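Local coordinates for protein macrophage receptor MARCO (Mus musculus, PDB 2OYA) that probably serves as a scavenger receptor on macrophages, its C-terminal cysteine-rich domain recognising ligands through a basic and an acidic cluster of surface residues, at residues Ala18-Asn23 with Gly27-Asp32; Asn37-Phe42 with Gly51-Ser56; Trp65-Asn70 with Asn88-His93. One frame throughout, in Å; residues are numbered along the deposited sequence. Where two conformers were deposited one is given.

Contact 1: Ala18-Asn23 with Gly27-Asp32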
# COMPACT_ATOMS: atom_id res chain seq x y z
N ALA A 18 4.37 -0.67 1.88
CA ALA A 18 3.38 -0.85 0.82
C ALA A 18 4.00 -0.55 -0.55
O ALA A 18 4.48 0.57 -0.79
CB ALA A 18 2.15 0.04 1.06
N GLU A 19 3.98 -1.54 -1.44
CA GLU A 19 4.49 -1.32 -2.81
C GLU A 19 3.43 -1.60 -3.86
O GLU A 19 2.51 -2.36 -3.62
CB GLU A 19 5.77 -2.12 -3.07
CG GLU A 19 6.91 -1.65 -2.15
CD GLU A 19 8.27 -2.25 -2.49
OE1 GLU A 19 9.24 -1.86 -1.80
OE2 GLU A 19 8.37 -3.08 -3.43
N VAL A 20 3.58 -0.95 -5.02
CA VAL A 20 2.58 -0.99 -6.07
C VAL A 20 3.30 -1.20 -7.40
O VAL A 20 4.40 -0.69 -7.59
CB VAL A 20 1.69 0.30 -6.06
CG1 VAL A 20 2.52 1.57 -6.35
CG2 VAL A 20 0.54 0.20 -7.03
N TYR A 21 2.68 -1.98 -8.29
CA TYR A 21 3.28 -2.33 -9.57
C TYR A 21 2.63 -1.47 -10.67
O TYR A 21 1.43 -1.60 -10.96
CB TYR A 21 3.08 -3.83 -9.85
CG TYR A 21 3.91 -4.35 -10.98
CD1 TYR A 21 5.28 -4.64 -10.81
CD2 TYR A 21 3.35 -4.58 -12.24
CE1 TYR A 21 6.06 -5.12 -11.87
CE2 TYR A 21 4.12 -5.07 -13.30
CZ TYR A 21 5.46 -5.35 -13.11
OH TYR A 21 6.22 -5.84 -14.16
N TYR A 22 3.43 -0.59 -11.27
CA TYR A 22 2.92 0.36 -12.27
C TYR A 22 4.03 0.54 -13.31
O TYR A 22 5.22 0.53 -12.98
CB TYR A 22 2.57 1.67 -11.58
CG TYR A 22 2.20 2.82 -12.49
CD1 TYR A 22 0.87 3.04 -12.85
CD2 TYR A 22 3.18 3.70 -12.96
CE1 TYR A 22 0.52 4.12 -13.69
CE2 TYR A 22 2.85 4.76 -13.80
CZ TYR A 22 1.52 4.97 -14.15
OH TYR A 22 1.21 6.04 -14.96
N ASN A 23 3.62 0.71 -14.57
CA ASN A 23 4.58 0.79 -15.68
C ASN A 23 5.67 -0.27 -15.61
O ASN A 23 6.85 0.01 -15.84
CB ASN A 23 5.18 2.20 -15.81
CG ASN A 23 5.69 2.47 -17.22
OD1 ASN A 23 5.13 1.95 -18.20
ND2 ASN A 23 6.74 3.27 -17.34
N GLY A 27 7.16 -0.02 -7.32
CA GLY A 27 7.52 1.25 -6.71
C GLY A 27 6.76 1.44 -5.41
O GLY A 27 5.93 0.61 -5.03
N THR A 28 7.04 2.55 -4.75
CA THR A 28 6.58 2.76 -3.39
C THR A 28 5.51 3.87 -3.33
O THR A 28 5.12 4.46 -4.35
CB THR A 28 7.77 3.10 -2.47
OG1 THR A 28 8.36 4.34 -2.90
CG2 THR A 28 8.82 1.96 -2.47
N ILE A 29 5.02 4.12 -2.12
CA ILE A 29 3.92 5.06 -1.90
C ILE A 29 4.40 6.08 -0.86
O ILE A 29 4.74 5.70 0.27
CB ILE A 29 2.69 4.32 -1.35
CG1 ILE A 29 2.21 3.25 -2.36
CG2 ILE A 29 1.56 5.33 -1.02
CD1 ILE A 29 1.07 2.35 -1.84
N CYS A 30 4.46 7.35 -1.24
CA CYS A 30 4.80 8.37 -0.25
C CYS A 30 3.74 8.45 0.86
O CYS A 30 2.54 8.29 0.59
CB CYS A 30 4.99 9.73 -0.93
SG CYS A 30 5.60 10.97 0.23
N ASP A 31 4.17 8.70 2.10
CA ASP A 31 3.22 8.68 3.21
C ASP A 31 2.38 9.97 3.38
O ASP A 31 1.59 10.08 4.34
CB ASP A 31 3.90 8.27 4.51
CG ASP A 31 4.80 9.37 5.08
OD1 ASP A 31 4.90 10.46 4.47
OD2 ASP A 31 5.40 9.14 6.17
N ASP A 32 2.55 10.93 2.46
CA ASP A 32 1.76 12.17 2.50
C ASP A 32 0.28 11.81 2.43
O ASP A 32 -0.16 11.23 1.44
CB ASP A 32 2.08 13.07 1.30
CG ASP A 32 3.50 13.62 1.30
OD1 ASP A 32 4.16 13.67 2.36
OD2 ASP A 32 3.94 14.04 0.20
O HOH W 1 5.77 2.52 0.24

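Contact 2: Asn37-Phe42 with Gly51-Ser56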
# COMPACT_ATOMS: atom_id res chain seq x y z
N ASN A 37 -7.72 4.60 6.06
CA ASN A 37 -8.64 4.32 4.94
C ASN A 37 -7.85 3.84 3.74
O ASN A 37 -8.21 2.84 3.11
CB ASN A 37 -9.47 5.56 4.56
CG ASN A 37 -10.55 5.87 5.59
OD1 ASN A 37 -11.03 4.99 6.30
ND2 ASN A 37 -10.93 7.14 5.66
N ASP A 38 -6.73 4.52 3.46
CA ASP A 38 -5.83 4.09 2.37
C ASP A 38 -5.25 2.70 2.65
O ASP A 38 -5.21 1.84 1.76
CB ASP A 38 -4.69 5.09 2.26
CG ASP A 38 -5.17 6.48 1.98
OD1 ASP A 38 -6.17 6.61 1.26
OD2 ASP A 38 -4.54 7.44 2.48
N ALA A 39 -4.78 2.51 3.89
CA ALA A 39 -4.19 1.24 4.33
C ALA A 39 -5.20 0.09 4.18
O ALA A 39 -4.84 -1.02 3.76
CB ALA A 39 -3.73 1.35 5.78
N THR A 40 -6.46 0.35 4.56
CA THR A 40 -7.52 -0.65 4.45
C THR A 40 -7.76 -1.01 2.98
O THR A 40 -7.93 -2.18 2.65
CB THR A 40 -8.81 -0.18 5.16
OG1 THR A 40 -8.53 -0.06 6.57
CG2 THR A 40 -9.98 -1.16 4.98
N VAL A 41 -7.79 -0.01 2.10
CA VAL A 41 -7.95 -0.32 0.67
C VAL A 41 -6.79 -1.17 0.15
O VAL A 41 -7.01 -2.20 -0.51
CB VAL A 41 -8.16 0.93 -0.21
CG1 VAL A 41 -8.21 0.54 -1.68
CG2 VAL A 41 -9.44 1.62 0.21
N PHE A 42 -5.57 -0.77 0.49
CA PHE A 42 -4.38 -1.52 0.06
C PHE A 42 -4.46 -2.95 0.58
O PHE A 42 -4.28 -3.90 -0.19
CB PHE A 42 -3.11 -0.82 0.58
CG PHE A 42 -1.84 -1.57 0.28
CD1 PHE A 42 -1.08 -1.23 -0.84
CD2 PHE A 42 -1.39 -2.60 1.12
CE1 PHE A 42 0.11 -1.93 -1.13
CE2 PHE A 42 -0.21 -3.30 0.84
CZ PHE A 42 0.54 -2.95 -0.30
N GLY A 51 -6.57 -2.45 7.33
CA GLY A 51 -5.19 -1.98 7.25
C GLY A 51 -5.03 -0.82 8.22
O GLY A 51 -5.93 0.00 8.39
N ARG A 52 -3.87 -0.76 8.86
CA ARG A 52 -3.46 0.44 9.60
C ARG A 52 -2.27 1.07 8.89
O ARG A 52 -1.35 0.38 8.47
CB ARG A 52 -3.09 0.09 11.04
CG ARG A 52 -4.34 -0.31 11.87
CD ARG A 52 -3.93 -0.74 13.26
NE ARG A 52 -3.19 0.34 13.91
CZ ARG A 52 -1.89 0.30 14.20
NH1 ARG A 52 -1.32 1.35 14.77
NH2 ARG A 52 -1.17 -0.78 13.95
N ALA A 53 -2.32 2.39 8.74
CA ALA A 53 -1.26 3.12 8.08
C ALA A 53 -0.04 3.26 8.99
O ALA A 53 -0.16 3.63 10.16
CB ALA A 53 -1.75 4.51 7.68
N LEU A 54 1.12 2.96 8.42
CA LEU A 54 2.40 3.17 9.11
C LEU A 54 3.13 4.29 8.39
O LEU A 54 3.54 4.15 7.23
CB LEU A 54 3.24 1.89 9.16
CG LEU A 54 2.54 0.63 9.68
CD1 LEU A 54 3.49 -0.58 9.53
CD2 LEU A 54 2.05 0.79 11.11
N SER A 55 3.33 5.39 9.11
CA SER A 55 3.98 6.56 8.50
C SER A 55 5.49 6.34 8.45
O SER A 55 6.07 5.74 9.36
CB SER A 55 3.63 7.81 9.31
OG SER A 55 4.30 8.96 8.81
N SER A 56 6.12 6.78 7.36
CA SER A 56 7.59 6.76 7.24
C SER A 56 8.20 5.41 7.59
O SER A 56 9.19 5.30 8.33
CB SER A 56 8.20 7.93 8.03
OG SER A 56 7.73 9.18 7.49

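Contact 3: Trp65-Asn70 with Asn88-His93. With SO4 (sulfate ion), chain D.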
# COMPACT_ATOMS: atom_id res chain seq x y z
N TRP A 65 5.70 5.63 -6.79
CA TRP A 65 4.58 5.74 -7.74
C TRP A 65 3.39 6.58 -7.29
O TRP A 65 2.70 7.17 -8.13
CB TRP A 65 4.06 4.37 -8.14
CG TRP A 65 4.93 3.57 -9.08
CD1 TRP A 65 5.23 2.26 -8.98
CD2 TRP A 65 5.57 4.05 -10.29
NE1 TRP A 65 6.03 1.87 -10.04
CE2 TRP A 65 6.24 2.95 -10.86
CE3 TRP A 65 5.62 5.29 -10.93
CZ2 TRP A 65 6.99 3.05 -12.04
CZ3 TRP A 65 6.36 5.40 -12.12
CH2 TRP A 65 7.03 4.28 -12.65
N LEU A 66 3.10 6.57 -5.99
CA LEU A 66 1.91 7.24 -5.45
C LEU A 66 2.23 8.25 -4.36
O LEU A 66 3.18 8.07 -3.59
CB LEU A 66 0.91 6.21 -4.92
CG LEU A 66 0.27 5.26 -5.93
CD1 LEU A 66 -0.59 4.24 -5.19
CD2 LEU A 66 -0.54 6.05 -6.98
N ASP A 67 1.43 9.32 -4.30
CA ASP A 67 1.57 10.36 -3.29
C ASP A 67 0.18 10.98 -3.10
O ASP A 67 -0.67 10.93 -4.02
CB ASP A 67 2.58 11.43 -3.76
CG ASP A 67 2.96 12.42 -2.67
OD1 ASP A 67 2.67 12.16 -1.50
OD2 ASP A 67 3.60 13.45 -3.01
N ASN A 68 -0.07 11.51 -1.91
CA ASN A 68 -1.36 12.11 -1.55
C ASN A 68 -2.54 11.20 -1.86
O ASN A 68 -3.55 11.65 -2.41
CB ASN A 68 -1.51 13.49 -2.21
CG ASN A 68 -0.34 14.39 -1.89
OD1 ASN A 68 0.44 14.74 -2.78
ND2 ASN A 68 -0.17 14.71 -0.62
N VAL A 69 -2.40 9.92 -1.51
CA VAL A 69 -3.52 8.99 -1.66
C VAL A 69 -4.64 9.38 -0.69
O VAL A 69 -4.39 9.57 0.51
CB VAL A 69 -3.07 7.53 -1.41
CG1 VAL A 69 -4.24 6.55 -1.65
CG2 VAL A 69 -1.88 7.17 -2.32
N ASN A 70 -5.85 9.52 -1.22
CA ASN A 70 -7.01 9.91 -0.43
C ASN A 70 -8.22 9.02 -0.71
O ASN A 70 -9.21 9.47 -1.27
CB ASN A 70 -7.34 11.38 -0.68
CG ASN A 70 -6.48 12.31 0.14
OD1 ASN A 70 -6.74 12.52 1.33
ND2 ASN A 70 -5.46 12.89 -0.48
N ASN A 88 3.95 11.36 -9.75
CA ASN A 88 4.05 12.77 -9.34
C ASN A 88 4.14 12.90 -7.82
O ASN A 88 3.14 12.75 -7.13
CB ASN A 88 2.85 13.57 -9.88
CG ASN A 88 2.86 15.06 -9.46
OD1 ASN A 88 1.81 15.66 -9.28
ND2 ASN A 88 4.04 15.65 -9.33
N HIS A 89 5.35 13.17 -7.31
CA HIS A 89 5.58 13.28 -5.86
C HIS A 89 6.68 14.31 -5.56
O HIS A 89 7.47 14.67 -6.43
CB HIS A 89 6.00 11.91 -5.29
CG HIS A 89 7.34 11.46 -5.77
ND1 HIS A 89 8.51 11.78 -5.10
CD2 HIS A 89 7.72 10.79 -6.88
CE1 HIS A 89 9.54 11.30 -5.77
NE2 HIS A 89 9.09 10.69 -6.86
N ASN A 90 6.74 14.76 -4.32
CA ASN A 90 7.91 15.50 -3.85
C ASN A 90 8.45 14.81 -2.61
O ASN A 90 8.52 15.41 -1.53
CB ASN A 90 7.56 16.97 -3.60
CG ASN A 90 6.38 17.15 -2.64
OD1 ASN A 90 5.76 16.19 -2.17
ND2 ASN A 90 6.07 18.42 -2.35
N CYS A 91 8.80 13.53 -2.76
CA CYS A 91 9.16 12.67 -1.64
C CYS A 91 10.49 11.96 -1.84
O CYS A 91 11.03 11.91 -2.96
CB CYS A 91 8.09 11.60 -1.41
SG CYS A 91 6.48 12.33 -1.03
N VAL A 92 10.99 11.39 -0.74
CA VAL A 92 12.14 10.49 -0.78
C VAL A 92 11.72 9.17 -0.13
O VAL A 92 10.65 9.12 0.52
CB VAL A 92 13.38 11.10 -0.08
CG1 VAL A 92 13.83 12.36 -0.80
CG2 VAL A 92 13.08 11.43 1.38
N HIS A 93 12.55 8.13 -0.26
CA HIS A 93 12.15 6.81 0.23
C HIS A 93 12.11 6.69 1.75
O HIS A 93 11.46 5.79 2.26
CB HIS A 93 12.98 5.68 -0.38
CG HIS A 93 12.63 5.40 -1.81
ND1 HIS A 93 11.51 4.68 -2.18
CD2 HIS A 93 13.25 5.75 -2.96
CE1 HIS A 93 11.45 4.60 -3.49
NE2 HIS A 93 12.50 5.24 -4.00
S SO4 D . 16.20 7.74 -1.35
O1 SO4 D . 16.59 6.71 -2.32
O2 SO4 D . 16.08 7.11 -0.04
O3 SO4 D . 17.25 8.75 -1.28
O4 SO4 D . 14.97 8.44 -1.73

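Contact 1: Ala18-Asn23 with Gly27-Asp32
Val20 and Gly27 face each other as an antiparallel hydrogen-bonded pair and close the contact with two backbone bonds. Val20 N donates to Gly27 O at 2.8 Å and Gly27 N returns the bond to Val20 O at 2.9 Å, both nearly straight. Two residues further on, at Ala18 and Ile29, the strands have parted. There the carbonyl of Ala18 and the amide of Ile29, with Ala18 O 3.8 Å from Ile29 N, are bridged by a water instead of bonding directly. The water lies 2.6 Å from Ala18 O and accepts from Ile29 N at 2.9 Å. The short strand axes meet at 129°, far from a flat antiparallel pair, in keeping with this splaying.

Beside the backbone bonds, Ala18, Val20 and Ile29 make apolar contacts. Ile29 has CG1 beside its backbone N (chi1 -60°), which carries CD1 back to the methyl of Ala18, with Ala18 CB 3.9 Å from Ile29 CD1. Val20 CG1 lies more loosely against Ile29 CG1. On the face of the sheet opposite Val20, Glu19 and Thr28 run alongside each other, pointing the same way. The extended glutamate lays CG and OE1 along the Thr28 methyl, with Glu19 OE1 3.9 Å from Thr28 CG2. Their polar ends turn to other partners: Glu19 OE1 forms a salt bridge with Arg17, and Thr28 OG1 a hydrogen bond with Asp96.

Strand 64-66 continues the sheet beside 25-29, its Trp65 touching Val20 and its Leu66 touching Ile29, while Trp79 reaches Val20 from a loop. Chemically, two direct bonds fix the pairing at Val20 and Gly27, whereas a water bridges the two buried residues where the strands diverge, and the charged end of Glu19 is paired with Arg17 of its own strand.

Contact 2: Asn37-Phe42 with Gly51-Ser56
Helix 36-45 packing on strand 51-54 is an element of the scavenger receptor cysteine-rich fold, the strand being an edge strand of a three-stranded antiparallel sheet. The short helix and strand axes come within 5.8 Å and make an angle of 123°. Ala39 and Thr40 supply the helix side, Gly51 to Ala53 the strand side.

Ala39 points its methyl at the strand and presses it on the main chain, with Ala39 CB 3.4 Å from both Arg52 C and Ala53 N. It also reaches Gly51 C, so the methyl covers successive peptide groups instead of meeting a large side chain. The one apolar side-chain pair is looser, Ala39 CB lying 4.2 Å from Ala53 CB.

Closest of all in backbone terms are Thr40 and Gly51, whose CA atoms are 3.9 Å apart. Gly51, with no side chain, brings its backbone directly against that of the helix. Thr40 sets OG1 beside its own backbone N (chi1 -64°), where it accepts a hydrogen bond from Gly51 N. This bond is long, 3.2 Å from Gly51 N to Thr40 OG1, but fairly straight at 161°. The same hydroxyl is also hydrogen-bonded to Asn36 O one helical turn back, which ties the start of the strand to the helix through one oxygen. Asn36 contributes again through OD1, which takes the amide of Ala53.

Strand 51-54 pairs with strand 98-101 through the backbones of Arg52 with Glu100 and Leu54 with Gly98, and Arg52 adds a salt bridge to Glu100. Ala39 and Phe42 touch Val99 of that central strand, so the helix contacts two of the three strands, 51-54 and 98-101, while Trp34 packs on Ala53.

Contact 3: Trp65-Asn70 with Asn88-His93
The chain at Trp65-Asn70 leaves strand 64-66 and passes the irregular loop Asn88-His93, nearest at Asp67 and His89, whose CA atoms are 5.6 Å apart. No hydrogen bond joins the two segments directly, and the contact rests on one side chain, that of Asp67, set among His89, Asn90 and Cys91.

Asp67 directs its carboxylate at the loop, CG anti to the backbone N (chi1 -170°). Its CB meets the carbonyl of Asn88, while OD2 lies 3.5 Å from His89 CA and the carboxylate passes the Cys91 sulfur, Asp67 OD2 being 3.7 Å from Cys91 SG. The carboxylate and the His89 ring stand 65° apart, the two side chains crossing at about a right angle. Asn90 OD1 approaches Asp67 OD2 to 3.6 Å. Within its own segment Asp67 OD1 takes only a weak bond from Asn68 N.

His89 is held by its own loop: Cys91 N donates to His89 ND1 at 2.9 Å, and the donor lies in the ring plane at the edge. This bond ties the ring to the backbone two residues on and restrains its rotation. At the far end of the loop a sulfate ion, probably from the crystallisation liquor, receives a straight bond from His93 N to SO4 O4 at 2.8 Å and sits at the edge of the His93 ring. Both ring nitrogens of His93 are engaged, ND1 with Asp96 OD2 and NE2 with Gly62 O.

Cys91 is joined to Cys30 by a disulfide. Loop 88-93 thus runs alongside strand 64-66, whose Ile64 touches His89, Cys91 and His93, and Thr28 of strand 25-29 lies beside His93.

Contacts 1 and 3, centres about 8 Å apart, both reach one mixed sheet in which strand 25-29 lies between 17-22 and 64-66. Thr28 O and Trp65 N, 2.8 Å apart, probably form a hydrogen bond between them, and the disulfide Cys30-Cys91 ties the two covalently. Contact 2 lies about 12 Å from contact 1 and 14 Å from contact 3, between centres. It meets contact 1 where Asp31 OD2 probably bonds Ser56 OG (2.7 Å) and Ser55 OG (2.9 Å), and where Phe42 CE1 packs on Ala18 CB at 3.6 Å. Asp38 of contact 2 touches Val69 of contact 3. The sulfate is held at the His93 end of loop 88-93, not where Asp67 meets the loop.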